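Local structure of Beta/alpha-amylase (3VOC) at residues A[1-13]-A[404-416]. The protein hydrolyses alpha-1,4-glucosidic links in starch, its beta-amylase domain (the piece described here) releasing maltose from the non-reducing ends of the chains. Sequence-based numbering, arbitrary orientation. Where two conformers were deposited one is given.
Sequences AVADDFQASVMGP and SGFKQYIISKAKP
A8 points its CB at helix 404-411. The methyl lies 4.0 Å from I411 CG1, with I410 CG2 and F406 CZ close by. V10 CG2 extends this apolar row to F406 CE2. The F6 ring carries the contact on to I410, K413 and A414. Its CG is anti to the backbone N (chi1 180°), which swings the ring against them. Its CE2 meets I410 O edge-on at 3.5 Å, and CZ meets I410 CG2 in the ring plane. V2 CG1 sits over the centre of one ring face, while V2 CG2 packs 3.9 Å from K413 CB. Strand 7-11 is the first strand of the eight-stranded parallel TIM barrel of glycosyl hydrolase family 14, and helix 403-411 follows the eighth. The contact therefore packs the first strand against the helix after the last one, where the barrel closes, with F384 of the last strand touching both F6 and F406. Polar bonds hold the tail beyond the helix. Q7 bends at chi2 (-65°), and its NE2 gives a nearly straight bond of 3.0 Å to K415 O. Q7 OE1 rests on A414 CB. A leucine in place of Q7 would probably leave K415 O without this donor and the tail less firmly tied. K415 NZ donates to a lone pair of D4 O at 3.2 Å and forms a long salt bridge with D4 OD1. One water accepts from K415 N and lies 2.7 Å from F6 O. K413 NZ turns back to hydrogen-bond Y409 O at 2.7 Å and makes a salt bridge to E373. D5, inside the turn from A3 to F6, makes a salt bridge to R355 and a hydrogen bond to H382.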
ATOM      1  N   ALA A   1      -2.069  13.620  21.835  1.00 20.25           N
ATOM      2  CA  ALA A   1      -3.395  13.989  21.238  1.00 19.44           C
ATOM      3  C   ALA A   1      -3.347  13.795  19.725  1.00 19.50           C
ATOM      4  O   ALA A   1      -2.265  13.879  19.128  1.00 18.68           O
ATOM      5  CB  ALA A   1      -3.715  15.431  21.557  1.00 20.27           C
ATOM      6  N   VAL A   2      -4.509  13.562  19.106  1.00 18.43           N
ATOM      7  CA  VAL A   2      -4.597  13.570  17.644  1.00 17.89           C
ATOM      8  C   VAL A   2      -4.228  14.960  17.112  1.00 18.25           C
ATOM      9  O   VAL A   2      -4.259  15.951  17.849  1.00 17.76           O
ATOM     10  CB  VAL A   2      -5.995  13.138  17.123  1.00 17.85           C
ATOM     11  CG1 VAL A   2      -6.384  11.764  17.685  1.00 17.38           C
ATOM     12  CG2 VAL A   2      -7.078  14.200  17.463  1.00 17.52           C
ATOM     13  N   ALA A   3      -3.880  15.033  15.838  1.00 18.02           N
ATOM     14  CA  ALA A   3      -3.559  16.313  15.226  1.00 18.90           C
ATOM     15  C   ALA A   3      -4.765  17.265  15.206  1.00 19.40           C
ATOM     16  O   ALA A   3      -5.924  16.827  15.254  1.00 19.35           O
ATOM     17  CB  ALA A   3      -3.026  16.102  13.844  1.00 17.84           C
ATOM     18  N   ASP A   4      -4.481  18.563  15.121  1.00 20.05           N
ATOM     19  CA  ASP A   4      -5.522  19.606  15.105  1.00 22.23           C
ATOM     20  C   ASP A   4      -6.534  19.440  13.975  1.00 21.14           C
ATOM     21  O   ASP A   4      -7.680  19.894  14.081  1.00 21.84           O
ATOM     22  CB  ASP A   4      -4.897  21.007  15.007  1.00 23.29           C
ATOM     23  CG  ASP A   4      -4.378  21.525  16.349  1.00 29.14           C
ATOM     24  OD1 ASP A   4      -4.739  20.970  17.427  1.00 33.32           O
ATOM     25  OD2 ASP A   4      -3.603  22.513  16.325  1.00 34.87           O
ATOM     26  N   ASP A   5      -6.113  18.788  12.901  1.00 20.31           N
ATOM     27  CA  ASP A   5      -6.978  18.592  11.745  1.00 19.49           C
ATOM     28  C   ASP A   5      -7.517  17.150  11.639  1.00 18.83           C
ATOM     29  O   ASP A   5      -8.004  16.732  10.586  1.00 17.95           O
ATOM     30  CB  ASP A   5      -6.231  19.014  10.452  1.00 19.62           C
ATOM     31  CG  ASP A   5      -4.972  18.171  10.181  1.00 20.00           C
ATOM     32  OD1 ASP A   5      -4.582  17.333  11.017  1.00 17.63           O
ATOM     33  OD2 ASP A   5      -4.369  18.345   9.112  1.00 22.70           O
ATOM     34  N   PHE A   6      -7.421  16.389  12.726  1.00 18.14           N
ATOM     35  CA  PHE A   6      -7.837  14.980  12.697  1.00 17.42           C
ATOM     36  C   PHE A   6      -9.275  14.812  12.234  1.00 16.85           C
ATOM     37  O   PHE A   6     -10.166  15.536  12.697  1.00 16.69           O
ATOM     38  CB  PHE A   6      -7.699  14.352  14.078  1.00 17.11           C
ATOM     39  CG  PHE A   6      -8.111  12.919  14.121  1.00 17.36           C
ATOM     40  CD1 PHE A   6      -7.234  11.919  13.680  1.00 17.86           C
ATOM     41  CD2 PHE A   6      -9.377  12.558  14.568  1.00 18.62           C
ATOM     42  CE1 PHE A   6      -7.615  10.580  13.714  1.00 18.89           C
ATOM     43  CE2 PHE A   6      -9.771  11.211  14.594  1.00 17.61           C
ATOM     44  CZ  PHE A   6      -8.880  10.223  14.170  1.00 17.53           C
ATOM     45  N   GLN A   7      -9.509  13.865  11.330  1.00 16.26           N
ATOM     46  CA  GLN A   7     -10.877  13.448  11.012  1.00 16.44           C
ATOM     47  C   GLN A   7     -10.964  11.931  10.891  1.00 16.24           C
ATOM     48  O   GLN A   7      -9.971  11.278  10.558  1.00 15.02           O
ATOM     49  CB  GLN A   7     -11.342  14.070   9.690  1.00 16.48           C
ATOM     50  CG  GLN A   7     -11.444  15.586   9.674  1.00 17.62           C
ATOM     51  CD  GLN A   7     -12.503  16.135  10.612  1.00 19.25           C
ATOM     52  OE1 GLN A   7     -13.440  15.444  10.978  1.00 17.46           O
ATOM     53  NE2 GLN A   7     -12.350  17.400  10.999  1.00 21.10           N
ATOM     54  N   ALA A   8     -12.154  11.387  11.139  1.00 16.07           N
ATOM     55  CA  ALA A   8     -12.396   9.947  11.010  1.00 16.46           C
ATOM     56  C   ALA A   8     -13.110   9.657   9.706  1.00 16.50           C
ATOM     57  O   ALA A   8     -14.157  10.241   9.422  1.00 17.40           O
ATOM     58  CB  ALA A   8     -13.213   9.428  12.187  1.00 15.98           C
ATOM     59  N   SER A   9     -12.545   8.746   8.921  1.00 16.28           N
ATOM     60  CA  SER A   9     -13.144   8.305   7.677  1.00 15.95           C
ATOM     61  C   SER A   9     -13.458   6.822   7.732  1.00 15.48           C
ATOM     62  O   SER A   9     -13.056   6.127   8.661  1.00 15.08           O
ATOM     63  CB  SER A   9     -12.182   8.586   6.532  1.00 16.71           C
ATOM     64  OG  SER A   9     -11.996   9.991   6.440  1.00 19.68           O
ATOM     65  N   VAL A  10     -14.191   6.341   6.731  1.00 15.06           N
ATOM     66  CA  VAL A  10     -14.587   4.939   6.672  1.00 14.58           C
ATOM     67  C   VAL A  10     -14.412   4.471   5.227  1.00 14.96           C
ATOM     68  O   VAL A  10     -14.788   5.193   4.283  1.00 15.00           O
ATOM     69  CB  VAL A  10     -16.054   4.760   7.118  1.00 14.33           C
ATOM     70  CG1 VAL A  10     -16.536   3.302   6.896  1.00 14.18           C
ATOM     71  CG2 VAL A  10     -16.244   5.189   8.619  1.00 14.65           C
ATOM     72  N   MET A  11     -13.821   3.286   5.071  1.00 14.62           N
ATOM     73  CA  MET A  11     -13.620   2.705   3.750  0.55 15.34           C
ATOM     74  C   MET A  11     -14.944   2.150   3.249  1.00 15.57           C
ATOM     75  O   MET A  11     -15.678   1.501   3.989  1.00 15.02           O
ATOM     76  CB  MET A  11     -12.550   1.604   3.769  0.55 15.49           C
ATOM     77  CG  MET A  11     -12.055   1.174   2.364  0.55 16.77           C
ATOM     78  SD  MET A  11     -10.435   0.344   2.396  0.55 17.24           S
ATOM     79  CE  MET A  11      -9.407   1.672   2.989  0.55 15.07           C
ATOM     80  N   GLY A  12     -15.239   2.434   1.983  1.00 15.35           N
ATOM     81  CA  GLY A  12     -16.449   1.938   1.353  1.00 16.55           C
ATOM     82  C   GLY A  12     -16.389   0.434   1.107  1.00 17.48           C
ATOM     83  O   GLY A  12     -15.368  -0.213   1.374  1.00 17.17           O
ATOM     84  N   PRO A  13     -17.482  -0.127   0.574  1.00 18.13           N
ATOM     85  CA  PRO A  13     -17.553  -1.576   0.424  1.00 18.48           C
ATOM     86  C   PRO A  13     -16.605  -2.088  -0.661  1.00 18.62           C
ATOM     87  O   PRO A  13     -16.188  -1.326  -1.554  1.00 17.87           O
ATOM     88  CB  PRO A  13     -19.023  -1.834   0.039  1.00 18.73           C
ATOM     89  CG  PRO A  13     -19.557  -0.563  -0.459  1.00 19.28           C
ATOM     90  CD  PRO A  13     -18.629   0.574  -0.033  1.00 17.90           C
ATOM     91  N   SER A 404     -21.105   2.517  17.955  1.00 18.72           N
ATOM     92  CA  SER A 404     -21.056   3.306  19.178  1.00 19.11           C
ATOM     93  C   SER A 404     -19.613   3.473  19.692  1.00 18.96           C
ATOM     94  O   SER A 404     -19.169   4.599  19.943  1.00 19.85           O
ATOM     95  CB  SER A 404     -21.970   2.684  20.249  1.00 19.46           C
ATOM     96  OG  SER A 404     -21.915   3.476  21.417  1.00 22.49           O
ATOM     97  N   GLY A 405     -18.884   2.364  19.833  1.00 18.60           N
ATOM     98  CA  GLY A 405     -17.452   2.402  20.209  1.00 18.38           C
ATOM     99  C   GLY A 405     -16.576   3.173  19.220  1.00 18.12           C
ATOM    100  O   GLY A 405     -15.693   3.941  19.628  1.00 17.54           O
ATOM    101  N   PHE A 406     -16.801   2.973  17.923  1.00 17.45           N
ATOM    102  CA  PHE A 406     -16.044   3.728  16.927  1.00 18.23           C
ATOM    103  C   PHE A 406     -16.278   5.225  17.159  1.00 18.43           C
ATOM    104  O   PHE A 406     -15.338   6.012  17.193  1.00 18.67           O
ATOM    105  CB  PHE A 406     -16.414   3.322  15.485  1.00 17.50           C
ATOM    106  CG  PHE A 406     -15.617   4.056  14.423  1.00 17.52           C
ATOM    107  CD1 PHE A 406     -14.220   3.968  14.392  1.00 16.89           C
ATOM    108  CD2 PHE A 406     -16.262   4.833  13.457  1.00 15.99           C
ATOM    109  CE1 PHE A 406     -13.465   4.647  13.409  1.00 17.58           C
ATOM    110  CE2 PHE A 406     -15.520   5.521  12.456  1.00 17.03           C
ATOM    111  CZ  PHE A 406     -14.117   5.425  12.440  1.00 16.94           C
ATOM    112  N   LYS A 407     -17.535   5.604  17.365  1.00 18.78           N
ATOM    113  CA  LYS A 407     -17.857   6.997  17.638  1.00 19.58           C
ATOM    114  C   LYS A 407     -17.229   7.509  18.940  1.00 20.03           C
ATOM    115  O   LYS A 407     -16.664   8.599  18.974  1.00 20.81           O
ATOM    116  CB  LYS A 407     -19.370   7.206  17.655  1.00 19.60           C
ATOM    117  CG  LYS A 407     -19.776   8.667  17.509  1.00 21.86           C
ATOM    118  CD  LYS A 407     -21.263   8.864  17.733  1.00 23.64           C
ATOM    119  CE  LYS A 407     -21.561  10.326  17.897  1.00 25.59           C
ATOM    120  NZ  LYS A 407     -23.010  10.462  18.054  1.00 29.68           N
ATOM    121  N   GLN A 408     -17.323   6.728  20.007  1.00 20.70           N
ATOM    122  CA  GLN A 408     -16.827   7.167  21.322  1.00 21.68           C
ATOM    123  C   GLN A 408     -15.315   7.290  21.381  1.00 20.70           C
ATOM    124  O   GLN A 408     -14.788   8.205  22.001  1.00 20.68           O
ATOM    125  CB  GLN A 408     -17.311   6.224  22.428  1.00 21.98           C
ATOM    126  CG  GLN A 408     -18.821   6.276  22.602  1.00 28.00           C
ATOM    127  CD  GLN A 408     -19.275   6.048  24.024  1.00 34.45           C
ATOM    128  OE1 GLN A 408     -18.750   6.653  24.967  1.00 38.94           O
ATOM    129  NE2 GLN A 408     -20.272   5.186  24.190  1.00 37.60           N
ATOM    130  N   TYR A 409     -14.616   6.365  20.743  1.00 20.39           N
ATOM    131  CA  TYR A 409     -13.153   6.328  20.834  1.00 19.96           C
ATOM    132  C   TYR A 409     -12.452   7.158  19.770  1.00 19.43           C
ATOM    133  O   TYR A 409     -11.416   7.779  20.032  1.00 19.33           O
ATOM    134  CB  TYR A 409     -12.670   4.885  20.756  1.00 20.58           C
ATOM    135  CG  TYR A 409     -12.834   4.148  22.059  1.00 21.68           C
ATOM    136  CD1 TYR A 409     -11.989   4.421  23.140  1.00 25.11           C
ATOM    137  CD2 TYR A 409     -13.823   3.176  22.216  1.00 25.05           C
ATOM    138  CE1 TYR A 409     -12.123   3.754  24.357  1.00 26.61           C
ATOM    139  CE2 TYR A 409     -13.978   2.499  23.435  1.00 27.26           C
ATOM    140  CZ  TYR A 409     -13.120   2.796  24.495  1.00 29.24           C
ATOM    141  OH  TYR A 409     -13.245   2.132  25.695  1.00 31.67           O
ATOM    142  N   ILE A 410     -13.019   7.154  18.570  1.00 18.34           N
ATOM    143  CA  ILE A 410     -12.314   7.689  17.408  1.00 18.02           C
ATOM    144  C   ILE A 410     -12.953   8.938  16.822  1.00 17.96           C
ATOM    145  O   ILE A 410     -12.279   9.974  16.685  1.00 18.68           O
ATOM    146  CB  ILE A 410     -12.139   6.621  16.288  1.00 18.07           C
ATOM    147  CG1 ILE A 410     -11.592   5.293  16.846  1.00 17.56           C
ATOM    148  CG2 ILE A 410     -11.267   7.171  15.154  1.00 16.12           C
ATOM    149  CD1 ILE A 410     -10.267   5.386  17.611  1.00 18.85           C
ATOM    150  N   ILE A 411     -14.232   8.856  16.447  1.00 17.58           N
ATOM    151  CA  ILE A 411     -14.883  10.012  15.817  1.00 18.01           C
ATOM    152  C   ILE A 411     -14.858  11.211  16.764  1.00 18.40           C
ATOM    153  O   ILE A 411     -14.685  12.346  16.323  1.00 18.68           O
ATOM    154  CB  ILE A 411     -16.343   9.740  15.354  1.00 17.90           C
ATOM    155  CG1 ILE A 411     -16.420   8.548  14.410  1.00 17.71           C
ATOM    156  CG2 ILE A 411     -16.945  10.995  14.687  1.00 18.82           C
ATOM    157  CD1 ILE A 411     -17.832   8.226  13.958  1.00 17.03           C
ATOM    158  N   SER A 412     -15.000  10.943  18.062  1.00 19.24           N
ATOM    159  CA  SER A 412     -15.025  11.992  19.103  1.00 20.36           C
ATOM    160  C   SER A 412     -13.740  12.822  19.190  1.00 20.45           C
ATOM    161  O   SER A 412     -13.749  13.900  19.794  1.00 20.09           O
ATOM    162  CB  SER A 412     -15.319  11.378  20.473  1.00 20.48           C
ATOM    163  OG  SER A 412     -14.262  10.502  20.838  1.00 24.23           O
ATOM    164  N   LYS A 413     -12.651  12.328  18.596  1.00 20.08           N
ATOM    165  CA  LYS A 413     -11.385  13.061  18.574  1.00 20.96           C
ATOM    166  C   LYS A 413     -11.360  14.187  17.546  1.00 21.56           C
ATOM    167  O   LYS A 413     -10.483  15.058  17.597  1.00 21.97           O
ATOM    168  CB  LYS A 413     -10.198  12.112  18.330  1.00 20.73           C
ATOM    169  CG  LYS A 413     -10.043  10.999  19.371  1.00 20.78           C
ATOM    170  CD  LYS A 413      -9.838  11.560  20.782  1.00 21.14           C
ATOM    171  CE  LYS A 413      -9.490  10.454  21.781  1.00 21.61           C
ATOM    172  NZ  LYS A 413     -10.648   9.521  21.998  1.00 22.14           N
ATOM    173  N   ALA A 414     -12.292  14.153  16.598  1.00 22.06           N
ATOM    174  CA  ALA A 414     -12.327  15.130  15.506  1.00 23.39           C
ATOM    175  C   ALA A 414     -13.095  16.374  15.906  1.00 25.22           C
ATOM    176  O   ALA A 414     -14.117  16.272  16.593  1.00 24.16           O
ATOM    177  CB  ALA A 414     -12.967  14.519  14.277  1.00 22.72           C
ATOM    178  N   LYS A 415     -12.608  17.534  15.470  1.00 27.68           N
ATOM    179  CA  LYS A 415     -13.384  18.773  15.573  1.00 30.86           C
ATOM    180  C   LYS A 415     -14.361  18.809  14.413  1.00 32.31           C
ATOM    181  O   LYS A 415     -13.940  18.666  13.261  1.00 32.79           O
ATOM    182  CB  LYS A 415     -12.496  20.017  15.513  1.00 31.01           C
ATOM    183  CG  LYS A 415     -12.047  20.530  16.869  1.00 34.01           C
ATOM    184  CD  LYS A 415     -10.544  20.361  17.079  1.00 38.52           C
ATOM    185  CE  LYS A 415      -9.752  21.473  16.367  1.00 40.03           C
ATOM    186  NZ  LYS A 415      -8.319  21.466  16.758  1.00 40.58           N
ATOM    187  N   PRO A 416     -15.665  18.999  14.705  1.00 33.99           N
ATOM    188  CA  PRO A 416     -16.679  19.058  13.641  1.00 34.87           C
ATOM    189  C   PRO A 416     -16.639  20.391  12.890  1.00 35.11           C
ATOM    190  O   PRO A 416     -16.090  20.455  11.785  1.00 36.38           O
ATOM    191  CB  PRO A 416     -18.012  18.900  14.402  1.00 35.02           C
ATOM    192  CG  PRO A 416     -17.636  18.689  15.877  1.00 35.02           C
ATOM    193  CD  PRO A 416     -16.257  19.249  16.029  1.00 34.24           C
TER
HETATM  194  O   HOH W   1      -8.774  17.417  16.643  1.00 30.12           O
HETATM  195  O   HOH W   2     -10.195  17.843  14.021  1.00 22.68           O